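Local atomic coordinates of ferredoxin-NADP reductase (Neisseria gonorrhoeae MIA_2011_03-10, PDB entry 5TR9), a protein that binds FAD and probably transfers electrons between NADP(H) and ferredoxin or a similar carrier through the flavin. Residues 30-39 with 72-83; 163-173 with 184-192. All coordinates share one frame; numbering follows the deposited sequence. Where two conformers were deposited one is given.

Overall arrangement
The two contacts follow one another along the chain, contact 1 closing before contact 2 opens, and their centres lie about 19 Å apart. Contact 1 pairs strands 32-38 and 76-82 at one border of the antiparallel sheet in the FAD-binding region. Contact 2 seats helix 166-173 on strand 185-191 of the parallel sheet in the NAD-binding region. They share no sheet, yet they meet: F80 CE1 lies 3.4 Å from I164 CD1, the rings of F80 and F165 pack edge-to-face, and L32 CD1 is 3.8 Å from I164 CG2. The turn leading into helix 166-173 therefore rests on both strands of contact 1, one of which bonds the flavin through its backbone, joining the two halves of the reductase.

Contact 1 of 2, residues 30-39 with 72-83; sequences PKLITFAISR and EYADTLEYFAVL. With FAD (flavin-adenine dinucleotide), chain C.
F35 and Y79 meet obliquely, their ring planes 36° apart: Y79 CB sits over one face of the F35 ring, 4.1 Å from its centroid, while A81 CB lies near the ring's edge. With CG between the backbone N and carbonyl carbon (chi1 62°), F35 leans across to its partner strand. On the same face of the sheet as F35 and Y79, I37 CD1 lies 3.8 Å from Y79 CE2 at the tyrosine ring's edge. On the opposite face of the sheet, L32 CD2 touches F80 and V82, and a water joins T34 OG1, also bonded to H28, to E78 OE2. The hydrogen-bonded antiparallel pairs I33-A81, F35-Y79 and I37-L77 fix this register. At the far end the fully extended R39 (chi1 -180°) lays its aliphatic part against L77 and gives E72 O a 2.8 Å bond from NH1; this lies in the guanidinium plane but comes from above the carbonyl plane. NH1 adds a weak bond to A74 O. At F80 and V82 the strand's outer backbone is turned to FAD: F80 O accepts from N3 at 2.8 Å and V82 N donates to O2 at 3.1 Å. The flavin pyrimidine edge is thus read by main-chain atoms, which probably fixes its orientation.

Contact 2 of 2, residues 163-173 with 184-192; sequences LIFNDRLAALS and SFRFVPVTT
Helix 166-173 packs on strand 185-191 of the parallel sheet in the NAD-binding region, where the strand lies next to 150-157. The axes approach to 7.1 Å at 142° between their directions, so helix and strand run roughly antiparallel, and every second residue of the strand, F185, F187 and P189, faces the 163-173 segment. L169 lies over one face of F187: its CB is 3.8 Å from the ring centroid and 17° off the normal, with L169 CD1 3.6 Å from F187 CE1. N166 OD1 comes to the edge of the same ring, 3.5 Å from F187 CE2, the amide plane inclined to the ring. One turn on, L172 CD2 covers a face of F185, 3.8 Å from its centroid, while L169 O and S173 N lie at that ring's edge. Both phenylalanines carry CG opposite the backbone N (chi1 174° for F187), which directs their rings against the helix. Before the helix, L163 CD1 reaches P189 CB at 3.7 Å and also touches T191 CG2. The interface is carried mainly by apolar and CH-pi contacts. This apolar seam, in which the helix after strand 150-157 crosses back over the sheet before the parallel strand 185-191, is the beta-alpha-beta crossover of a Rossmann-like nucleotide-binding fold.

Contact 1 of 2, residues 30-39 with 72-83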
# COMPACT_ATOMS: atom_id res chain seq x y z
N PRO A 30 -4.68 -16.49 9.61
CA PRO A 30 -3.54 -17.43 9.60
C PRO A 30 -2.45 -17.05 8.62
O PRO A 30 -1.30 -17.46 8.83
CB PRO A 30 -4.20 -18.76 9.21
CG PRO A 30 -5.59 -18.65 9.76
CD PRO A 30 -5.97 -17.21 9.52
N LYS A 31 -2.75 -16.29 7.57
CA LYS A 31 -1.80 -16.01 6.51
C LYS A 31 -1.50 -14.52 6.32
O LYS A 31 -0.73 -14.17 5.42
CB LYS A 31 -2.31 -16.59 5.18
CG LYS A 31 -2.55 -18.09 5.21
CD LYS A 31 -1.24 -18.85 5.41
CE LYS A 31 -1.47 -20.34 5.54
NZ LYS A 31 -0.23 -21.05 5.99
N LEU A 32 -2.10 -13.63 7.11
CA LEU A 32 -1.86 -12.20 6.99
C LEU A 32 -1.28 -11.70 8.30
O LEU A 32 -1.95 -11.77 9.34
CB LEU A 32 -3.14 -11.44 6.64
CG LEU A 32 -3.76 -11.84 5.28
CD1 LEU A 32 -5.08 -11.12 5.06
CD2 LEU A 32 -2.80 -11.58 4.13
N ILE A 33 -0.05 -11.19 8.26
CA ILE A 33 0.60 -10.69 9.47
C ILE A 33 0.98 -9.23 9.29
O ILE A 33 1.28 -8.76 8.19
CB ILE A 33 1.86 -11.51 9.85
CG1 ILE A 33 2.92 -11.42 8.74
CG2 ILE A 33 1.48 -12.96 10.11
CD1 ILE A 33 4.29 -11.99 9.14
N THR A 34 0.98 -8.50 10.41
CA THR A 34 1.80 -7.30 10.52
C THR A 34 2.89 -7.58 11.54
O THR A 34 2.73 -8.44 12.42
CB THR A 34 0.98 -6.05 10.90
OG1 THR A 34 0.22 -6.28 12.09
CG2 THR A 34 0.04 -5.67 9.76
N PHE A 35 4.01 -6.89 11.39
CA PHE A 35 5.09 -7.05 12.36
C PHE A 35 5.89 -5.77 12.42
O PHE A 35 5.89 -4.97 11.47
CB PHE A 35 6.00 -8.26 12.03
CG PHE A 35 6.72 -8.17 10.70
CD1 PHE A 35 6.10 -8.61 9.53
CD2 PHE A 35 8.04 -7.73 10.63
CE1 PHE A 35 6.77 -8.56 8.30
CE2 PHE A 35 8.72 -7.68 9.41
CZ PHE A 35 8.08 -8.10 8.24
N ALA A 36 6.54 -5.55 13.56
CA ALA A 36 7.36 -4.37 13.77
C ALA A 36 8.79 -4.79 14.03
O ALA A 36 9.05 -5.84 14.64
CB ALA A 36 6.85 -3.54 14.95
N ILE A 37 9.73 -3.95 13.58
CA ILE A 37 11.15 -4.16 13.83
C ILE A 37 11.73 -2.87 14.39
O ILE A 37 11.16 -1.78 14.25
CB ILE A 37 11.91 -4.59 12.55
CG1 ILE A 37 12.02 -3.42 11.57
CG2 ILE A 37 11.21 -5.77 11.86
CD1 ILE A 37 12.85 -3.76 10.33
N SER A 38 12.88 -3.00 15.05
CA SER A 38 13.56 -1.82 15.55
C SER A 38 14.02 -0.95 14.39
O SER A 38 14.32 -1.43 13.29
CB SER A 38 14.75 -2.21 16.44
OG SER A 38 15.64 -3.10 15.79
N ARG A 39 14.04 0.36 14.64
CA ARG A 39 14.33 1.37 13.63
C ARG A 39 15.58 2.13 14.03
O ARG A 39 15.56 2.81 15.07
CB ARG A 39 13.16 2.34 13.45
CG ARG A 39 13.44 3.39 12.40
CD ARG A 39 12.30 4.37 12.27
NE ARG A 39 12.59 5.32 11.20
CZ ARG A 39 11.71 6.22 10.78
NH1 ARG A 39 10.53 6.28 11.35
NH2 ARG A 39 12.04 7.06 9.80
N GLU A 72 6.12 7.85 9.04
CA GLU A 72 7.48 8.35 8.93
C GLU A 72 8.05 8.77 10.28
O GLU A 72 9.27 8.66 10.51
CB GLU A 72 7.48 9.52 7.93
CG GLU A 72 8.83 9.93 7.37
CD GLU A 72 8.71 11.04 6.33
OE1 GLU A 72 9.42 12.07 6.44
OE2 GLU A 72 7.89 10.90 5.39
N TYR A 73 7.21 9.27 11.18
CA TYR A 73 7.62 9.79 12.48
C TYR A 73 7.56 8.74 13.58
O TYR A 73 7.89 9.06 14.73
CB TYR A 73 6.73 10.98 12.85
CG TYR A 73 5.26 10.75 12.61
CD1 TYR A 73 4.49 10.07 13.54
CD2 TYR A 73 4.64 11.19 11.44
CE1 TYR A 73 3.13 9.85 13.33
CE2 TYR A 73 3.30 10.98 11.22
CZ TYR A 73 2.55 10.31 12.16
OH TYR A 73 1.21 10.08 11.94
N ALA A 74 7.16 7.50 13.27
CA ALA A 74 7.07 6.50 14.33
C ALA A 74 8.46 6.05 14.77
O ALA A 74 9.46 6.26 14.09
CB ALA A 74 6.24 5.30 13.88
N ASP A 75 8.51 5.38 15.93
CA ASP A 75 9.77 4.99 16.54
C ASP A 75 10.13 3.53 16.28
O ASP A 75 11.05 3.00 16.91
CB ASP A 75 9.72 5.23 18.05
CG ASP A 75 9.67 6.70 18.38
OD1 ASP A 75 9.90 7.52 17.47
OD2 ASP A 75 9.40 7.03 19.56
N THR A 76 9.39 2.87 15.39
CA THR A 76 9.62 1.51 14.94
C THR A 76 9.24 1.49 13.47
O THR A 76 8.69 2.46 12.94
CB THR A 76 8.77 0.50 15.71
OG1 THR A 76 7.39 0.92 15.66
CG2 THR A 76 9.22 0.42 17.17
N LEU A 77 9.54 0.38 12.80
CA LEU A 77 9.11 0.15 11.42
C LEU A 77 8.13 -1.01 11.41
O LEU A 77 8.42 -2.07 11.96
CB LEU A 77 10.30 -0.17 10.52
CG LEU A 77 11.26 0.99 10.28
CD1 LEU A 77 12.63 0.46 9.83
CD2 LEU A 77 10.67 1.96 9.25
N GLU A 78 6.98 -0.82 10.77
CA GLU A 78 5.98 -1.86 10.67
C GLU A 78 5.75 -2.24 9.21
O GLU A 78 5.84 -1.40 8.31
CB GLU A 78 4.66 -1.42 11.32
CG GLU A 78 3.66 -2.53 11.49
CD GLU A 78 2.44 -2.12 12.30
OE1 GLU A 78 2.59 -1.43 13.34
OE2 GLU A 78 1.33 -2.52 11.90
N TYR A 79 5.44 -3.52 9.00
CA TYR A 79 5.24 -4.08 7.67
C TYR A 79 4.01 -4.99 7.69
O TYR A 79 3.60 -5.48 8.75
CB TYR A 79 6.48 -4.87 7.19
CG TYR A 79 7.72 -4.01 7.19
CD1 TYR A 79 8.02 -3.19 6.11
CD2 TYR A 79 8.57 -3.98 8.31
CE1 TYR A 79 9.15 -2.37 6.12
CE2 TYR A 79 9.70 -3.17 8.33
CZ TYR A 79 9.98 -2.37 7.23
OH TYR A 79 11.11 -1.57 7.27
N PHE A 80 3.42 -5.17 6.51
CA PHE A 80 2.26 -6.04 6.29
C PHE A 80 2.66 -7.08 5.25
O PHE A 80 2.97 -6.72 4.11
CB PHE A 80 1.06 -5.21 5.80
CG PHE A 80 -0.11 -6.02 5.27
CD1 PHE A 80 -0.46 -7.24 5.83
CD2 PHE A 80 -0.90 -5.51 4.23
CE1 PHE A 80 -1.54 -7.97 5.34
CE2 PHE A 80 -2.00 -6.22 3.76
CZ PHE A 80 -2.32 -7.45 4.30
N ALA A 81 2.66 -8.36 5.64
CA ALA A 81 3.07 -9.43 4.75
C ALA A 81 1.99 -10.50 4.59
O ALA A 81 1.34 -10.89 5.57
CB ALA A 81 4.37 -10.11 5.25
N VAL A 82 1.81 -10.95 3.35
CA VAL A 82 0.97 -12.10 3.06
C VAL A 82 1.86 -13.33 2.98
O VAL A 82 2.86 -13.34 2.25
CB VAL A 82 0.17 -11.91 1.76
CG1 VAL A 82 1.03 -11.34 0.69
CG2 VAL A 82 -0.40 -13.24 1.27
N LEU A 83 1.50 -14.39 3.72
CA LEU A 83 2.32 -15.59 3.72
C LEU A 83 1.96 -16.45 2.51
O LEU A 83 0.82 -16.89 2.36
CB LEU A 83 2.16 -16.36 5.03
CG LEU A 83 2.52 -15.54 6.27
CD1 LEU A 83 2.31 -16.36 7.54
CD2 LEU A 83 3.96 -15.01 6.21
PA FAD C . 8.52 -15.22 -3.44
O1A FAD C . 9.51 -16.23 -3.92
O2A FAD C . 9.02 -13.78 -3.34
O5B FAD C . 7.25 -15.16 -4.35
C5B FAD C . 6.57 -16.36 -4.76
C4B FAD C . 5.32 -15.93 -5.50
O4B FAD C . 4.37 -15.43 -4.55
C3B FAD C . 5.52 -14.79 -6.48
O3B FAD C . 5.96 -15.24 -7.75
C2B FAD C . 4.12 -14.19 -6.57
O2B FAD C . 3.29 -14.92 -7.47
C1B FAD C . 3.58 -14.42 -5.15
N9A FAD C . 3.61 -13.25 -4.28
C8A FAD C . 4.71 -12.67 -3.71
N7A FAD C . 4.42 -11.66 -2.92
C5A FAD C . 3.04 -11.58 -2.98
C6A FAD C . 2.11 -10.72 -2.36
N6A FAD C . 2.47 -9.72 -1.55
N1A FAD C . 0.80 -10.90 -2.64
C2A FAD C . 0.45 -11.90 -3.46
N3A FAD C . 1.24 -12.78 -4.09
C4A FAD C . 2.53 -12.57 -3.80
N1 FAD C . 4.92 -8.44 -0.10
C2 FAD C . 4.14 -8.22 1.00
O2 FAD C . 3.58 -9.16 1.59
N3 FAD C . 3.95 -6.92 1.46
C4 FAD C . 4.49 -5.78 0.88
O4 FAD C . 4.27 -4.67 1.37
C4X FAD C . 5.32 -6.03 -0.27
N5 FAD C . 5.85 -4.99 -0.89
C5X FAD C . 6.64 -5.24 -2.00
C6 FAD C . 7.23 -4.16 -2.66
C7 FAD C . 8.03 -4.35 -3.78
C7M FAD C . 8.65 -3.16 -4.46
C8 FAD C . 8.27 -5.65 -4.24
C8M FAD C . 9.15 -5.89 -5.45
C9 FAD C . 7.69 -6.74 -3.58
C9A FAD C . 6.88 -6.54 -2.47
N10 FAD C . 6.24 -7.61 -1.80
C10 FAD C . 5.48 -7.39 -0.68
C1' FAD C . 6.55 -9.01 -2.14
C2' FAD C . 7.66 -9.53 -1.20
O2' FAD C . 8.92 -8.92 -1.49
C3' FAD C . 7.79 -11.05 -1.28
O3' FAD C . 7.86 -11.45 -2.64
C4' FAD C . 6.74 -11.80 -0.47
O4' FAD C . 6.94 -11.54 0.92
C5' FAD C . 6.77 -13.30 -0.70
O5' FAD C . 8.11 -13.78 -0.46
P FAD C . 8.45 -15.32 -0.58
O1P FAD C . 7.63 -16.11 0.44
O2P FAD C . 9.93 -15.46 -0.55
O3P FAD C . 7.90 -15.67 -2.05
O HOH W 1 -0.73 -4.04 13.23
O HOH W 2 13.28 1.28 17.16

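Contact 2 of 2, residues 163-173 with 184-192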
# COMPACT_ATOMS: atom_id res chain seq x y z
N LEU A 163 -9.79 -8.05 4.50
CA LEU A 163 -9.90 -6.60 4.73
C LEU A 163 -9.48 -6.30 6.17
O LEU A 163 -10.28 -5.92 7.03
CB LEU A 163 -11.32 -6.12 4.46
CG LEU A 163 -11.86 -6.26 3.03
CD1 LEU A 163 -13.37 -6.03 3.00
CD2 LEU A 163 -11.15 -5.30 2.08
N ILE A 164 -8.19 -6.51 6.45
CA ILE A 164 -7.75 -6.50 7.84
C ILE A 164 -7.59 -5.09 8.41
O ILE A 164 -7.39 -4.95 9.62
CB ILE A 164 -6.44 -7.30 8.02
CG1 ILE A 164 -5.30 -6.69 7.22
CG2 ILE A 164 -6.65 -8.79 7.65
CD1 ILE A 164 -3.93 -7.18 7.70
N PHE A 165 -7.71 -4.06 7.58
CA PHE A 165 -7.69 -2.68 8.04
C PHE A 165 -9.07 -2.04 7.96
O PHE A 165 -9.19 -0.83 8.17
CB PHE A 165 -6.66 -1.87 7.23
CG PHE A 165 -5.30 -2.49 7.23
CD1 PHE A 165 -4.47 -2.39 8.35
CD2 PHE A 165 -4.85 -3.22 6.14
CE1 PHE A 165 -3.22 -2.99 8.37
CE2 PHE A 165 -3.59 -3.83 6.16
CZ PHE A 165 -2.78 -3.71 7.27
N ASN A 166 -10.10 -2.84 7.69
CA ASN A 166 -11.43 -2.30 7.39
C ASN A 166 -12.00 -1.51 8.55
O ASN A 166 -12.51 -0.40 8.37
CB ASN A 166 -12.36 -3.45 7.01
CG ASN A 166 -13.79 -2.99 6.83
OD1 ASN A 166 -14.15 -2.46 5.78
ND2 ASN A 166 -14.61 -3.18 7.86
N ASP A 167 -11.98 -2.09 9.76
CA ASP A 167 -12.54 -1.39 10.91
C ASP A 167 -11.84 -0.06 11.14
O ASP A 167 -12.50 0.96 11.41
CB ASP A 167 -12.44 -2.26 12.17
CG ASP A 167 -13.36 -3.46 12.12
OD1 ASP A 167 -14.13 -3.59 11.14
OD2 ASP A 167 -13.31 -4.28 13.06
N ARG A 168 -10.52 -0.04 11.02
CA ARG A 168 -9.76 1.19 11.23
C ARG A 168 -10.09 2.23 10.17
O ARG A 168 -10.32 3.41 10.49
CB ARG A 168 -8.26 0.87 11.23
CG ARG A 168 -7.36 2.03 10.85
CD ARG A 168 -5.93 1.56 10.66
NE ARG A 168 -5.04 2.64 10.24
CZ ARG A 168 -3.75 2.48 9.95
NH1 ARG A 168 -3.19 1.28 10.03
NH2 ARG A 168 -3.02 3.53 9.59
N LEU A 169 -10.11 1.83 8.90
CA LEU A 169 -10.31 2.80 7.83
C LEU A 169 -11.77 3.21 7.68
O LEU A 169 -12.05 4.36 7.33
CB LEU A 169 -9.77 2.25 6.51
CG LEU A 169 -8.27 1.92 6.53
CD1 LEU A 169 -7.89 1.17 5.27
CD2 LEU A 169 -7.43 3.17 6.67
N ALA A 170 -12.71 2.30 7.97
CA ALA A 170 -14.11 2.71 7.98
C ALA A 170 -14.37 3.75 9.06
O ALA A 170 -15.13 4.70 8.85
CB ALA A 170 -15.02 1.49 8.18
N ALA A 171 -13.72 3.61 10.22
CA ALA A 171 -13.90 4.58 11.29
C ALA A 171 -13.29 5.93 10.93
O ALA A 171 -13.88 6.98 11.22
CB ALA A 171 -13.30 4.06 12.60
N LEU A 172 -12.12 5.93 10.28
CA LEU A 172 -11.53 7.17 9.79
C LEU A 172 -12.43 7.83 8.75
O LEU A 172 -12.42 9.07 8.60
CB LEU A 172 -10.15 6.88 9.20
CG LEU A 172 -9.24 8.07 8.87
CD1 LEU A 172 -8.72 8.70 10.15
CD2 LEU A 172 -8.08 7.64 7.96
N SER A 173 -13.22 7.03 8.03
CA SER A 173 -14.09 7.52 6.97
C SER A 173 -15.31 8.26 7.52
O SER A 173 -15.89 9.08 6.80
CB SER A 173 -14.54 6.34 6.11
OG SER A 173 -14.96 6.74 4.82
N SER A 184 -12.43 15.43 3.16
CA SER A 184 -12.94 14.13 3.57
C SER A 184 -11.97 13.01 3.19
O SER A 184 -11.25 13.08 2.19
CB SER A 184 -14.31 13.88 2.93
OG SER A 184 -14.95 12.77 3.52
N PHE A 185 -11.95 11.98 4.03
CA PHE A 185 -11.32 10.71 3.70
C PHE A 185 -12.42 9.71 3.42
O PHE A 185 -13.41 9.65 4.16
CB PHE A 185 -10.43 10.21 4.84
CG PHE A 185 -9.99 8.79 4.66
CD1 PHE A 185 -9.04 8.47 3.70
CD2 PHE A 185 -10.55 7.76 5.41
CE1 PHE A 185 -8.65 7.15 3.50
CE2 PHE A 185 -10.16 6.44 5.22
CZ PHE A 185 -9.20 6.14 4.26
N ARG A 186 -12.28 8.96 2.32
CA ARG A 186 -13.24 7.93 1.94
C ARG A 186 -12.51 6.60 1.82
O ARG A 186 -11.44 6.52 1.21
CB ARG A 186 -13.92 8.25 0.60
CG ARG A 186 -14.88 9.43 0.61
CD ARG A 186 -14.15 10.77 0.69
NE ARG A 186 -15.05 11.87 0.33
CZ ARG A 186 -15.18 12.35 -0.91
NH1 ARG A 186 -14.47 11.83 -1.90
NH2 ARG A 186 -16.04 13.34 -1.15
N PHE A 187 -13.11 5.54 2.37
CA PHE A 187 -12.60 4.19 2.21
C PHE A 187 -13.66 3.32 1.55
O PHE A 187 -14.81 3.28 2.00
CB PHE A 187 -12.20 3.60 3.57
CG PHE A 187 -11.79 2.15 3.50
CD1 PHE A 187 -10.67 1.77 2.77
CD2 PHE A 187 -12.53 1.18 4.16
CE1 PHE A 187 -10.28 0.43 2.71
CE2 PHE A 187 -12.14 -0.16 4.10
CZ PHE A 187 -11.03 -0.53 3.37
N VAL A 188 -13.26 2.62 0.49
CA VAL A 188 -14.17 1.74 -0.25
C VAL A 188 -13.56 0.35 -0.28
O VAL A 188 -12.58 0.12 -1.02
CB VAL A 188 -14.41 2.26 -1.67
CG1 VAL A 188 -15.33 1.31 -2.42
CG2 VAL A 188 -15.01 3.67 -1.62
N PRO A 189 -14.08 -0.61 0.48
CA PRO A 189 -13.59 -1.99 0.35
C PRO A 189 -14.24 -2.67 -0.84
O PRO A 189 -15.42 -2.44 -1.14
CB PRO A 189 -14.03 -2.64 1.67
CG PRO A 189 -15.26 -1.88 2.08
CD PRO A 189 -15.09 -0.46 1.54
N VAL A 190 -13.46 -3.50 -1.52
CA VAL A 190 -13.92 -4.26 -2.68
C VAL A 190 -13.58 -5.73 -2.43
O VAL A 190 -12.43 -6.04 -2.13
CB VAL A 190 -13.25 -3.77 -3.98
CG1 VAL A 190 -13.60 -4.68 -5.14
CG2 VAL A 190 -13.67 -2.34 -4.30
N THR A 191 -14.57 -6.62 -2.54
CA THR A 191 -14.27 -8.05 -2.45
C THR A 191 -14.63 -8.69 -3.79
O THR A 191 -15.81 -8.73 -4.16
CB THR A 191 -14.99 -8.71 -1.28
OG1 THR A 191 -16.40 -8.46 -1.34
CG2 THR A 191 -14.45 -8.15 0.04
N THR A 192 -13.62 -9.19 -4.50
CA THR A 192 -13.86 -9.63 -5.88
C THR A 192 -14.51 -11.01 -5.98
O THR A 192 -15.11 -11.32 -7.01
CB THR A 192 -12.56 -9.64 -6.66
OG1 THR A 192 -11.67 -10.63 -6.11
CG2 THR A 192 -11.90 -8.27 -6.60
O HOH W 3 -16.23 6.15 2.86